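Local coordinates for protein Exo beta-1,2-glucooligosaccharide sophorohydrolase (non-reducing end) (Parabacteroides distasonis ATCC 8503, PDB 5Z06) that catalyses hydrolysis of linear beta-1,2-glucan and beta-1,2-glucooligosaccharides of four or more glucose units, releasing sophorose from the non-reducing end, at residues F328-I333 and Q400-A405; D391-S396 and N464-T469; P442-H447 and I468-A473. One frame throughout, in Å; residues are numbered along the deposited sequence.

Overall arrangement
Three buried contacts in the helical part of this glycoside hydrolase are linked through shared helices. Contacts 1 and 2 both use helix 392-408: its middle packs beside helix 323-338 in contact 1, while its first turns meet the 464-469 turn in contact 2, the two centres about 14 Å apart. Contacts 2 and 3 share helix 467-475, Ile468 and Thr469 belonging to both, and their centres lie about 6 Å apart; those of contacts 1 and 3 are about 19 Å apart. Ile468 CD1 also reaches Gln400 OE1 at 3.3 Å, joining contact 1 to the others. Contact 2 borders a bound glycerol, probably from the crystallisation liquor, which may mark a pocket.

Contact 1 (F328-I333 and Q400-A405); sequences FGIMAI and QGLLTA
Met331 lies across Gly401 and Thr404, where helices 323-338 and 392-408 run side by side in nearly the same direction, their local axes 7.9 Å apart and 27° from parallel. From CB, the chain places CG anti to the carbonyl carbon (chi1 -64°), and CG rests 3.6 Å from Gly401 CA, with the Thr404 CB a little farther off. The sulfur continues over the same glycine, SD being 3.7 Å from Gly401 CA. A bend at chi3 (92°) then swings the methyl so that CE lies 3.5 Å from Thr404 OG1, the two side chains crossing at about a right angle. Ile330 fills the other flank: its CG2 presses to 3.2 Å from Gly401 O and also meets the Ala405 CB, while its CD1 touches Leu402 CD2 at 3.7 Å. The missing side chain of Gly401 makes room chiefly for Ile330 CG2. Around the pair, Met331 also packs on Val673 of helix 665-680, Ile330 and Ala405 share Phe351 of helix 344-360, and the amide of Gln400 is hydrogen-bonded to Tyr539 and Leu544. The threonine hydroxyl turns back on its own helix, OG1 donating to Gln400 O at 2.7 Å, an oxygen that also accepts from Thr404 N. With the polar groups satisfied within the helix or by outside partners, the chemistry implies that these two helices are matched by shape and van der Waals contact.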
ATOM      1  N   PHE A 328       2.357  13.478   4.445  1.00 23.18           N
ATOM      2  CA  PHE A 328       1.600  12.751   5.455  1.00 23.42           C
ATOM      3  C   PHE A 328       2.581  12.115   6.435  1.00 24.07           C
ATOM      4  O   PHE A 328       2.363  12.154   7.639  1.00 24.37           O
ATOM      5  CB  PHE A 328       0.721  11.671   4.853  1.00 23.86           C
ATOM      6  CG  PHE A 328      -0.246  12.153   3.781  1.00 23.87           C
ATOM      7  CD1 PHE A 328      -0.586  13.490   3.634  1.00 23.51           C
ATOM      8  CD2 PHE A 328      -0.839  11.224   2.940  1.00 24.13           C
ATOM      9  CE1 PHE A 328      -1.488  13.893   2.656  1.00 25.19           C
ATOM     10  CE2 PHE A 328      -1.731  11.624   1.958  1.00 24.81           C
ATOM     11  CZ  PHE A 328      -2.048  12.962   1.817  1.00 23.94           C
ATOM     12  N   GLY A 329       3.665  11.556   5.895  1.00 23.62           N
ATOM     13  CA  GLY A 329       4.617  10.806   6.661  1.00 25.14           C
ATOM     14  C   GLY A 329       5.418  11.678   7.588  1.00 24.96           C
ATOM     15  O   GLY A 329       5.719  11.308   8.703  1.00 23.03           O
ATOM     16  N   ILE A 330       5.772  12.834   7.073  1.00 26.19           N
ATOM     17  CA  ILE A 330       6.371  13.911   7.848  1.00 27.30           C
ATOM     18  C   ILE A 330       5.569  14.151   9.117  1.00 26.79           C
ATOM     19  O   ILE A 330       6.131  14.258  10.204  1.00 26.30           O
ATOM     20  CB  ILE A 330       6.476  15.166   6.954  1.00 27.66           C
ATOM     21  CG1 ILE A 330       7.782  15.077   6.162  1.00 28.06           C
ATOM     22  CG2 ILE A 330       6.365  16.463   7.740  1.00 28.49           C
ATOM     23  CD1 ILE A 330       7.847  16.039   4.997  1.00 29.07           C
ATOM     24  N   MET A 331       4.255  14.193   8.955  1.00 25.48           N
ATOM     25  CA  MET A 331       3.336  14.370  10.076  1.00 26.90           C
ATOM     26  C   MET A 331       3.278  13.148  10.977  1.00 25.94           C
ATOM     27  O   MET A 331       3.267  13.312  12.188  1.00 26.01           O
ATOM     28  CB  MET A 331       1.949  14.759   9.583  1.00 25.72           C
ATOM     29  CG  MET A 331       2.024  16.103   8.912  1.00 27.98           C
ATOM     30  SD  MET A 331       0.578  16.369   7.913  1.00 28.67           S
ATOM     31  CE  MET A 331      -0.377  17.176   9.157  1.00 27.49           C
ATOM     32  N   ALA A 332       3.307  11.957  10.373  1.00 24.61           N
ATOM     33  CA  ALA A 332       3.446  10.718  11.116  1.00 25.43           C
ATOM     34  C   ALA A 332       4.730  10.719  11.920  1.00 25.54           C
ATOM     35  O   ALA A 332       4.746  10.241  13.062  1.00 27.80           O
ATOM     36  CB  ALA A 332       3.398   9.507  10.187  1.00 25.24           C
ATOM     37  N   ILE A 333       5.812  11.242  11.348  1.00 25.75           N
ATOM     38  CA  ILE A 333       7.068  11.276  12.076  1.00 26.36           C
ATOM     39  C   ILE A 333       6.997  12.249  13.257  1.00 26.80           C
ATOM     40  O   ILE A 333       7.437  11.924  14.362  1.00 28.06           O
ATOM     41  CB  ILE A 333       8.275  11.570  11.166  1.00 25.60           C
ATOM     42  CG1 ILE A 333       8.488  10.424  10.197  1.00 25.44           C
ATOM     43  CG2 ILE A 333       9.520  11.709  12.010  1.00 25.14           C
ATOM     44  CD1 ILE A 333       9.344  10.755   8.990  1.00 26.90           C
ATOM     45  N   GLN A 400       1.561  20.890   3.645  1.00 26.51           N
ATOM     46  CA  GLN A 400       0.801  20.739   4.868  1.00 27.61           C
ATOM     47  C   GLN A 400       1.661  20.050   5.942  1.00 28.57           C
ATOM     48  O   GLN A 400       1.611  20.421   7.121  1.00 28.38           O
ATOM     49  CB  GLN A 400      -0.451  19.918   4.645  1.00 27.34           C
ATOM     50  CG  GLN A 400      -1.314  19.837   5.879  1.00 27.01           C
ATOM     51  CD  GLN A 400      -2.593  19.072   5.657  1.00 26.88           C
ATOM     52  OE1 GLN A 400      -3.642  19.470   6.156  1.00 27.54           O
ATOM     53  NE2 GLN A 400      -2.516  17.950   4.938  1.00 26.13           N
ATOM     54  N   GLY A 401       2.400  19.033   5.518  1.00 26.80           N
ATOM     55  CA  GLY A 401       3.299  18.325   6.402  1.00 27.88           C
ATOM     56  C   GLY A 401       4.434  19.209   6.854  1.00 27.19           C
ATOM     57  O   GLY A 401       4.737  19.254   8.036  1.00 27.06           O
ATOM     58  N   LEU A 402       5.052  19.923   5.915  1.00 27.20           N
ATOM     59  CA  LEU A 402       6.240  20.706   6.234  1.00 27.89           C
ATOM     60  C   LEU A 402       5.953  21.858   7.165  1.00 29.32           C
ATOM     61  O   LEU A 402       6.754  22.122   8.070  1.00 29.84           O
ATOM     62  CB  LEU A 402       6.940  21.215   4.987  1.00 27.23           C
ATOM     63  CG  LEU A 402       7.619  20.147   4.147  1.00 26.26           C
ATOM     64  CD1 LEU A 402       7.932  20.763   2.799  1.00 28.32           C
ATOM     65  CD2 LEU A 402       8.889  19.594   4.779  1.00 26.30           C
ATOM     66  N   LEU A 403       4.826  22.537   6.963  1.00 28.02           N
ATOM     67  CA  LEU A 403       4.458  23.621   7.853  1.00 29.21           C
ATOM     68  C   LEU A 403       4.127  23.100   9.237  1.00 29.84           C
ATOM     69  O   LEU A 403       4.413  23.778  10.229  1.00 27.83           O
ATOM     70  CB  LEU A 403       3.290  24.419   7.319  1.00 30.56           C
ATOM     71  CG  LEU A 403       3.562  25.161   6.010  1.00 32.51           C
ATOM     72  CD1 LEU A 403       2.368  26.060   5.739  1.00 34.30           C
ATOM     73  CD2 LEU A 403       4.833  25.986   5.996  1.00 32.36           C
ATOM     74  N   THR A 404       3.555  21.896   9.307  1.00 26.82           N
ATOM     75  CA  THR A 404       3.342  21.239  10.583  1.00 28.19           C
ATOM     76  C   THR A 404       4.676  20.981  11.262  1.00 27.15           C
ATOM     77  O   THR A 404       4.875  21.355  12.403  1.00 27.45           O
ATOM     78  CB  THR A 404       2.578  19.930  10.417  1.00 27.18           C
ATOM     79  OG1 THR A 404       1.322  20.213   9.805  1.00 25.64           O
ATOM     80  CG2 THR A 404       2.355  19.257  11.754  1.00 26.21           C
ATOM     81  N   ALA A 405       5.591  20.370  10.534  1.00 27.42           N
ATOM     82  CA  ALA A 405       6.906  20.107  11.059  1.00 28.74           C
ATOM     83  C   ALA A 405       7.587  21.387  11.504  1.00 29.43           C
ATOM     84  O   ALA A 405       8.235  21.422  12.546  1.00 27.81           O
ATOM     85  CB  ALA A 405       7.771  19.411  10.023  1.00 29.78           C
TER

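Contact 2 (D391-S396 and N464-T469); sequences DLVETS and NETMIT. With GOL (glycerol), chain I.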
ATOM      1  N   ASP A 391       3.034  18.775  -9.403  1.00 24.66           N
ATOM      2  CA  ASP A 391       1.728  18.308  -8.965  1.00 24.22           C
ATOM      3  C   ASP A 391       1.367  19.137  -7.753  1.00 27.14           C
ATOM      4  O   ASP A 391       1.909  18.951  -6.639  1.00 28.43           O
ATOM      5  CB  ASP A 391       1.773  16.843  -8.611  1.00 24.76           C
ATOM      6  CG  ASP A 391       0.418  16.299  -8.254  1.00 24.93           C
ATOM      7  OD1 ASP A 391      -0.348  16.991  -7.537  1.00 23.32           O
ATOM      8  OD2 ASP A 391       0.135  15.156  -8.681  1.00 24.78           O
ATOM      9  N   LEU A 392       0.459  20.074  -7.965  1.00 27.81           N
ATOM     10  CA  LEU A 392       0.173  21.063  -6.954  1.00 27.27           C
ATOM     11  C   LEU A 392      -0.527  20.436  -5.757  1.00 26.62           C
ATOM     12  O   LEU A 392      -0.411  20.941  -4.646  1.00 24.46           O
ATOM     13  CB  LEU A 392      -0.672  22.198  -7.540  1.00 27.08           C
ATOM     14  CG  LEU A 392      -0.732  23.456  -6.669  1.00 27.70           C
ATOM     15  CD1 LEU A 392       0.608  24.159  -6.703  1.00 28.72           C
ATOM     16  CD2 LEU A 392      -1.838  24.389  -7.118  1.00 28.06           C
ATOM     17  N   VAL A 393      -1.275  19.365  -5.983  1.00 25.90           N
ATOM     18  CA  VAL A 393      -2.037  18.768  -4.905  1.00 26.80           C
ATOM     19  C   VAL A 393      -1.054  18.046  -3.989  1.00 27.04           C
ATOM     20  O   VAL A 393      -1.142  18.174  -2.774  1.00 26.31           O
ATOM     21  CB  VAL A 393      -3.118  17.816  -5.414  1.00 26.91           C
ATOM     22  CG1 VAL A 393      -3.780  17.100  -4.250  1.00 27.64           C
ATOM     23  CG2 VAL A 393      -4.154  18.575  -6.249  1.00 26.77           C
ATOM     24  N   GLU A 394      -0.122  17.323  -4.602  1.00 27.31           N
ATOM     25  CA  GLU A 394       0.920  16.588  -3.895  1.00 27.94           C
ATOM     26  C   GLU A 394       1.816  17.578  -3.165  1.00 26.68           C
ATOM     27  O   GLU A 394       2.158  17.375  -1.993  1.00 24.00           O
ATOM     28  CB  GLU A 394       1.730  15.724  -4.875  1.00 27.58           C
ATOM     29  CG  GLU A 394       0.909  14.645  -5.587  1.00 27.92           C
ATOM     30  CD  GLU A 394       0.374  13.579  -4.659  1.00 29.24           C
ATOM     31  OE1 GLU A 394       0.964  13.387  -3.584  1.00 28.94           O
ATOM     32  OE2 GLU A 394      -0.647  12.947  -4.996  1.00 29.11           O
ATOM     33  N   THR A 395       2.139  18.668  -3.856  1.00 25.03           N
ATOM     34  CA  THR A 395       2.860  19.784  -3.261  1.00 26.10           C
ATOM     35  C   THR A 395       2.140  20.301  -2.049  1.00 24.86           C
ATOM     36  O   THR A 395       2.752  20.474  -1.007  1.00 24.98           O
ATOM     37  CB  THR A 395       3.080  20.937  -4.270  1.00 25.98           C
ATOM     38  OG1 THR A 395       3.932  20.466  -5.303  1.00 26.35           O
ATOM     39  CG2 THR A 395       3.756  22.145  -3.626  1.00 25.90           C
ATOM     40  N   SER A 396       0.838  20.519  -2.158  1.00 24.28           N
ATOM     41  CA  SER A 396       0.063  20.957  -0.989  1.00 25.04           C
ATOM     42  C   SER A 396       0.093  19.959   0.167  1.00 25.39           C
ATOM     43  O   SER A 396       0.183  20.374   1.324  1.00 25.39           O
ATOM     44  CB  SER A 396      -1.375  21.265  -1.347  1.00 24.38           C
ATOM     45  OG  SER A 396      -2.139  20.113  -1.589  1.00 24.14           O
ATOM     46  N   ASN A 464     -13.513  17.327  -3.284  1.00 27.62           N
ATOM     47  CA  ASN A 464     -12.621  16.207  -3.410  1.00 28.00           C
ATOM     48  C   ASN A 464     -11.509  16.378  -2.363  1.00 27.07           C
ATOM     49  O   ASN A 464     -11.715  17.045  -1.346  1.00 29.34           O
ATOM     50  CB  ASN A 464     -12.134  16.028  -4.871  1.00 27.06           C
ATOM     51  CG  ASN A 464     -11.230  17.138  -5.363  1.00 26.82           C
ATOM     52  OD1 ASN A 464     -10.979  18.135  -4.685  1.00 26.99           O
ATOM     53  ND2 ASN A 464     -10.726  16.957  -6.561  1.00 28.28           N
ATOM     54  N   GLU A 465     -10.340  15.814  -2.612  1.00 28.18           N
ATOM     55  CA  GLU A 465      -9.260  15.798  -1.610  1.00 28.84           C
ATOM     56  C   GLU A 465      -8.429  17.057  -1.552  1.00 29.65           C
ATOM     57  O   GLU A 465      -7.532  17.149  -0.698  1.00 31.14           O
ATOM     58  CB  GLU A 465      -8.296  14.635  -1.887  1.00 28.54           C
ATOM     59  CG  GLU A 465      -7.445  14.738  -3.153  1.00 28.25           C
ATOM     60  CD  GLU A 465      -8.011  13.956  -4.317  1.00 27.70           C
ATOM     61  OE1 GLU A 465      -9.190  14.097  -4.533  1.00 30.90           O
ATOM     62  OE2 GLU A 465      -7.302  13.239  -5.032  1.00 29.58           O
ATOM     63  N   THR A 466      -8.702  18.007  -2.454  1.00 27.67           N
ATOM     64  CA  THR A 466      -7.788  19.079  -2.748  1.00 27.35           C
ATOM     65  C   THR A 466      -8.080  20.375  -2.012  1.00 27.93           C
ATOM     66  O   THR A 466      -7.545  21.409  -2.403  1.00 29.21           O
ATOM     67  CB  THR A 466      -7.737  19.364  -4.267  1.00 28.58           C
ATOM     68  OG1 THR A 466      -8.888  20.101  -4.677  1.00 28.77           O
ATOM     69  CG2 THR A 466      -7.632  18.058  -5.060  1.00 29.27           C
ATOM     70  N   MET A 467      -8.884  20.360  -0.941  1.00 28.24           N
ATOM     71  CA  MET A 467      -9.155  21.624  -0.223  1.00 29.23           C
ATOM     72  C   MET A 467      -7.866  22.318   0.256  1.00 29.00           C
ATOM     73  O   MET A 467      -7.759  23.550   0.184  1.00 28.83           O
ATOM     74  CB  MET A 467     -10.068  21.428   0.980  1.00 30.00           C
ATOM     75  CG  MET A 467     -10.259  22.710   1.796  1.00 29.23           C
ATOM     76  SD  MET A 467     -11.412  22.576   3.163  1.00 29.91           S
ATOM     77  CE  MET A 467     -12.965  22.332   2.325  1.00 28.64           C
ATOM     78  N   ILE A 468      -6.918  21.523   0.741  1.00 26.51           N
ATOM     79  CA  ILE A 468      -5.695  22.050   1.332  1.00 28.06           C
ATOM     80  C   ILE A 468      -4.808  22.682   0.269  1.00 27.81           C
ATOM     81  O   ILE A 468      -3.991  23.533   0.580  1.00 25.74           O
ATOM     82  CB  ILE A 468      -4.894  20.954   2.093  1.00 28.79           C
ATOM     83  CG1 ILE A 468      -3.850  21.562   3.024  1.00 29.31           C
ATOM     84  CG2 ILE A 468      -4.209  19.963   1.145  1.00 28.74           C
ATOM     85  CD1 ILE A 468      -4.425  22.134   4.283  1.00 30.51           C
ATOM     86  N   THR A 469      -4.961  22.231  -0.980  1.00 29.10           N
ATOM     87  CA  THR A 469      -4.297  22.850  -2.127  1.00 28.18           C
ATOM     88  C   THR A 469      -4.735  24.312  -2.286  1.00 29.39           C
ATOM     89  O   THR A 469      -3.905  25.220  -2.486  1.00 30.99           O
ATOM     90  CB  THR A 469      -4.575  22.062  -3.415  1.00 28.36           C
ATOM     91  OG1 THR A 469      -4.489  20.649  -3.154  1.00 26.04           O
ATOM     92  CG2 THR A 469      -3.586  22.454  -4.484  1.00 28.24           C
TER
HETATM   93  C1  GOL I 807      -3.466  10.882  -3.953  1.00 44.06           C
HETATM   94  O1  GOL I 807      -2.110  11.163  -4.346  1.00 39.84           O
HETATM   95  C2  GOL I 807      -4.519  11.425  -4.901  1.00 43.60           C
HETATM   96  O2  GOL I 807      -4.148  12.780  -5.138  1.00 47.37           O
HETATM   97  C3  GOL I 807      -4.544  10.574  -6.169  1.00 44.91           C
HETATM   98  O3  GOL I 807      -5.265  11.044  -7.349  1.00 42.53           O
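Val393 and Ser396 meet Thr466 and Thr469 in a buried contact between the starts of two helices, 392-408 and 467-475, within the six-hairpin, or (alpha/alpha)6, architecture expected of this glycoside hydrolase clan. Its apolar half is a pair of methyls, Val393 CG2 against Thr466 CG2 at 3.7 Å, the side chains crossing obliquely. Thr469 divides its branches: CG2, anti to the backbone N, packs on the Leu392 side chain, whereas OG1 lies across Val393 and is hydrogen-bonded to Ser396 OG at 2.9 Å. The serine hydroxyl sits in the crowded position between its backbone N and carbonyl carbon (chi1 74°), which turns it toward Thr469; Ile468 CG2 closes in on OG at 3.4 Å.

A side-chain oxygen caps the first helix, and another closes an Asx turn ahead of the second. Asp391 is the cap of helix 392-408, its OD1 accepting an almost straight bond from Glu394 N (172°) from above the carboxylate plane. A glycerol, probably from the crystallisation liquor, lies between Glu394 and Glu465, its O2 weakly bonded to Glu465 OE2 at 3.2 Å. Further glycerol, likewise probably from the liquor, lies at Glu465 and Asn464. In the Asx turn at Asn464, OD1 takes Thr466 OG1 on a lone pair in the carbonyl plane at 2.9 Å, and Thr466 N from above that plane at 3.2 Å.

Contact 3 (P442-H447 and I468-A473); sequences PYLYWH and ITYMLA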
ATOM      1  N   PRO A 442     -10.491  31.176 -12.516  1.00 33.05           N
ATOM      2  CA  PRO A 442     -11.165  30.882 -11.245  1.00 34.05           C
ATOM      3  C   PRO A 442     -10.590  29.649 -10.506  1.00 32.28           C
ATOM      4  O   PRO A 442     -10.875  29.468  -9.324  1.00 29.87           O
ATOM      5  CB  PRO A 442     -12.633  30.648 -11.646  1.00 33.68           C
ATOM      6  CG  PRO A 442     -12.690  30.692 -13.132  1.00 33.19           C
ATOM      7  CD  PRO A 442     -11.311  30.815 -13.690  1.00 32.25           C
ATOM      8  N   TYR A 443      -9.783  28.848 -11.205  1.00 30.86           N
ATOM      9  CA  TYR A 443      -9.299  27.568 -10.713  1.00 31.81           C
ATOM     10  C   TYR A 443      -7.794  27.524 -10.601  1.00 31.84           C
ATOM     11  O   TYR A 443      -7.067  28.128 -11.417  1.00 30.36           O
ATOM     12  CB  TYR A 443      -9.685  26.455 -11.679  1.00 30.63           C
ATOM     13  CG  TYR A 443     -11.140  26.382 -11.967  1.00 32.34           C
ATOM     14  CD1 TYR A 443     -12.002  25.727 -11.097  1.00 32.19           C
ATOM     15  CD2 TYR A 443     -11.667  26.967 -13.125  1.00 34.43           C
ATOM     16  CE1 TYR A 443     -13.353  25.652 -11.344  1.00 32.60           C
ATOM     17  CE2 TYR A 443     -13.018  26.902 -13.396  1.00 34.27           C
ATOM     18  CZ  TYR A 443     -13.863  26.242 -12.504  1.00 36.39           C
ATOM     19  OH  TYR A 443     -15.213  26.174 -12.761  1.00 35.90           O
ATOM     20  N   LEU A 444      -7.337  26.751  -9.617  1.00 28.00           N
ATOM     21  CA  LEU A 444      -6.002  26.216  -9.653  1.00 28.05           C
ATOM     22  C   LEU A 444      -6.006  25.024 -10.571  1.00 27.80           C
ATOM     23  O   LEU A 444      -7.035  24.358 -10.725  1.00 30.30           O
ATOM     24  CB  LEU A 444      -5.537  25.765  -8.249  1.00 28.17           C
ATOM     25  CG  LEU A 444      -5.160  26.876  -7.289  1.00 27.38           C
ATOM     26  CD1 LEU A 444      -4.977  26.313  -5.880  1.00 27.77           C
ATOM     27  CD2 LEU A 444      -3.883  27.557  -7.772  1.00 28.41           C
ATOM     28  N   TYR A 445      -4.843  24.749 -11.168  1.00 28.26           N
ATOM     29  CA  TYR A 445      -4.607  23.519 -11.888  1.00 27.71           C
ATOM     30  C   TYR A 445      -3.742  22.556 -11.094  1.00 27.53           C
ATOM     31  O   TYR A 445      -2.886  22.963 -10.292  1.00 28.47           O
ATOM     32  CB  TYR A 445      -4.021  23.796 -13.255  1.00 29.96           C
ATOM     33  CG  TYR A 445      -5.080  24.373 -14.170  1.00 31.54           C
ATOM     34  CD1 TYR A 445      -5.475  25.699 -14.040  1.00 31.83           C
ATOM     35  CD2 TYR A 445      -5.743  23.577 -15.103  1.00 31.16           C
ATOM     36  CE1 TYR A 445      -6.465  26.231 -14.842  1.00 32.32           C
ATOM     37  CE2 TYR A 445      -6.731  24.109 -15.914  1.00 30.88           C
ATOM     38  CZ  TYR A 445      -7.073  25.436 -15.782  1.00 31.73           C
ATOM     39  OH  TYR A 445      -8.058  25.988 -16.550  1.00 33.98           O
ATOM     40  N   TRP A 446      -4.006  21.276 -11.330  1.00 26.98           N
ATOM     41  CA  TRP A 446      -3.345  20.173 -10.658  1.00 28.57           C
ATOM     42  C   TRP A 446      -1.875  20.113 -11.059  1.00 29.15           C
ATOM     43  O   TRP A 446      -1.004  19.973 -10.189  1.00 27.83           O
ATOM     44  CB  TRP A 446      -4.052  18.847 -10.985  1.00 28.83           C
ATOM     45  CG  TRP A 446      -3.862  17.769  -9.986  1.00 28.96           C
ATOM     46  CD1 TRP A 446      -2.693  17.296  -9.516  1.00 30.23           C
ATOM     47  CD2 TRP A 446      -4.890  17.012  -9.344  1.00 30.29           C
ATOM     48  NE1 TRP A 446      -2.914  16.303  -8.594  1.00 31.63           N
ATOM     49  CE2 TRP A 446      -4.255  16.097  -8.477  1.00 29.75           C
ATOM     50  CE3 TRP A 446      -6.283  17.003  -9.429  1.00 29.46           C
ATOM     51  CZ2 TRP A 446      -4.956  15.212  -7.670  1.00 29.57           C
ATOM     52  CZ3 TRP A 446      -6.988  16.108  -8.636  1.00 30.01           C
ATOM     53  CH2 TRP A 446      -6.325  15.227  -7.764  1.00 30.28           C
ATOM     54  N   HIS A 447      -1.597  20.238 -12.355  1.00 28.51           N
ATOM     55  CA  HIS A 447      -0.257  19.938 -12.857  1.00 29.35           C
ATOM     56  C   HIS A 447       0.311  21.045 -13.688  1.00 30.18           C
ATOM     57  O   HIS A 447      -0.427  21.784 -14.331  1.00 31.00           O
ATOM     58  CB  HIS A 447      -0.266  18.674 -13.730  1.00 29.39           C
ATOM     59  CG  HIS A 447      -0.940  17.479 -13.118  1.00 28.58           C
ATOM     60  ND1 HIS A 447      -2.272  17.197 -13.326  1.00 30.62           N
ATOM     61  CD2 HIS A 447      -0.449  16.443 -12.397  1.00 30.93           C
ATOM     62  CE1 HIS A 447      -2.585  16.062 -12.722  1.00 31.46           C
ATOM     63  NE2 HIS A 447      -1.492  15.581 -12.156  1.00 30.65           N
ATOM     64  N   ILE A 468      -6.918  21.523   0.741  1.00 26.51           N
ATOM     65  CA  ILE A 468      -5.695  22.050   1.332  1.00 28.06           C
ATOM     66  C   ILE A 468      -4.808  22.682   0.269  1.00 27.81           C
ATOM     67  O   ILE A 468      -3.991  23.533   0.580  1.00 25.74           O
ATOM     68  CB  ILE A 468      -4.894  20.954   2.093  1.00 28.79           C
ATOM     69  CG1 ILE A 468      -3.850  21.562   3.024  1.00 29.31           C
ATOM     70  CG2 ILE A 468      -4.209  19.963   1.145  1.00 28.74           C
ATOM     71  CD1 ILE A 468      -4.425  22.134   4.283  1.00 30.51           C
ATOM     72  N   THR A 469      -4.961  22.231  -0.980  1.00 29.10           N
ATOM     73  CA  THR A 469      -4.297  22.850  -2.127  1.00 28.18           C
ATOM     74  C   THR A 469      -4.735  24.312  -2.286  1.00 29.39           C
ATOM     75  O   THR A 469      -3.905  25.220  -2.486  1.00 30.99           O
ATOM     76  CB  THR A 469      -4.575  22.062  -3.415  1.00 28.36           C
ATOM     77  OG1 THR A 469      -4.489  20.649  -3.154  1.00 26.04           O
ATOM     78  CG2 THR A 469      -3.586  22.454  -4.484  1.00 28.24           C
ATOM     79  N   TYR A 470      -6.028  24.546  -2.163  1.00 28.47           N
ATOM     80  CA  TYR A 470      -6.536  25.917  -2.167  1.00 30.59           C
ATOM     81  C   TYR A 470      -6.171  26.643  -0.898  1.00 29.07           C
ATOM     82  O   TYR A 470      -5.788  27.792  -0.936  1.00 29.33           O
ATOM     83  CB  TYR A 470      -8.039  25.962  -2.387  1.00 30.35           C
ATOM     84  CG  TYR A 470      -8.397  25.807  -3.828  1.00 29.75           C
ATOM     85  CD1 TYR A 470      -8.600  24.551  -4.382  1.00 28.28           C
ATOM     86  CD2 TYR A 470      -8.508  26.926  -4.654  1.00 30.21           C
ATOM     87  CE1 TYR A 470      -8.943  24.419  -5.701  1.00 29.14           C
ATOM     88  CE2 TYR A 470      -8.833  26.797  -5.984  1.00 28.36           C
ATOM     89  CZ  TYR A 470      -9.045  25.547  -6.502  1.00 29.76           C
ATOM     90  OH  TYR A 470      -9.362  25.435  -7.829  1.00 29.89           O
ATOM     91  N   MET A 471      -6.266  25.953   0.222  1.00 30.19           N
ATOM     92  CA  MET A 471      -5.928  26.563   1.489  1.00 30.91           C
ATOM     93  C   MET A 471      -4.509  27.074   1.420  1.00 29.29           C
ATOM     94  O   MET A 471      -4.276  28.253   1.661  1.00 29.76           O
ATOM     95  CB  MET A 471      -6.058  25.580   2.632  1.00 32.92           C
ATOM     96  CG  MET A 471      -7.483  25.191   2.925  1.00 36.32           C
ATOM     97  SD  MET A 471      -8.339  26.475   3.840  1.00 40.97           S
ATOM     98  CE  MET A 471      -9.921  26.248   3.067  1.00 42.93           C
ATOM     99  N   LEU A 472      -3.581  26.197   1.057  1.00 26.22           N
ATOM    100  CA  LEU A 472      -2.176  26.564   1.086  1.00 27.05           C
ATOM    101  C   LEU A 472      -1.852  27.588   0.039  1.00 26.72           C
ATOM    102  O   LEU A 472      -1.071  28.498   0.307  1.00 29.10           O
ATOM    103  CB  LEU A 472      -1.261  25.354   0.994  1.00 26.03           C
ATOM    104  CG  LEU A 472      -1.281  24.530   2.288  1.00 27.07           C
ATOM    105  CD1 LEU A 472      -0.613  23.174   2.078  1.00 27.98           C
ATOM    106  CD2 LEU A 472      -0.570  25.248   3.417  1.00 27.57           C
ATOM    107  N   ALA A 473      -2.478  27.467  -1.127  1.00 24.72           N
ATOM    108  CA  ALA A 473      -2.336  28.462  -2.171  1.00 24.98           C
ATOM    109  C   ALA A 473      -2.684  29.852  -1.678  1.00 25.52           C
ATOM    110  O   ALA A 473      -1.991  30.784  -1.986  1.00 27.66           O
ATOM    111  CB  ALA A 473      -3.172  28.104  -3.389  1.00 24.52           C
TER
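Thr469 is the first residue of 468-473 to meet the loop 442-447, and it does so mainly through its backbone: Thr469 O lies 3.7 Å from Leu444 CD1. Its hydroxyl faces Ser396 on another helix. Next comes Tyr470, whose ring reaches out from the helix toward the loop. Leu444 runs alongside it in the opposite sense, and CD1 stands over one ring face, 3.9 Å from the ring centroid and 14° off the normal, in CH-pi contact. At the far end of the ring, Tyr470 OH accepts from Leu444 N at 3.0 Å with an N-H...O angle of 154°. The same hydroxyl is hydrogen-bonded to Leu460 O, and Leu460 is in turn paired with Leu444 through the backbone, so one phenol oxygen ties together two neighbouring chain segments. In the (alpha/alpha)6 fold expected for this family, this is a place where a long connection after helix 414-428 is pinned against the flank of helix 467-475. Tyr470 OH also lies 3.6 Å from Tyr443 CA, off the edge of that residue's ring and near its plane; Tyr443 itself points its own hydroxyl to Ser492 and Glu494. A phenylalanine in place of Tyr470 would probably leave Leu444 N and Leu460 O without the hydroxyl they share. One turn on, Ala473 offers its single methyl: CB touches Leu444 CD1 at 3.6 Å, which the leucine reaches because CD1 is anti to CA (chi2 169°), carrying the methyl in toward the helix.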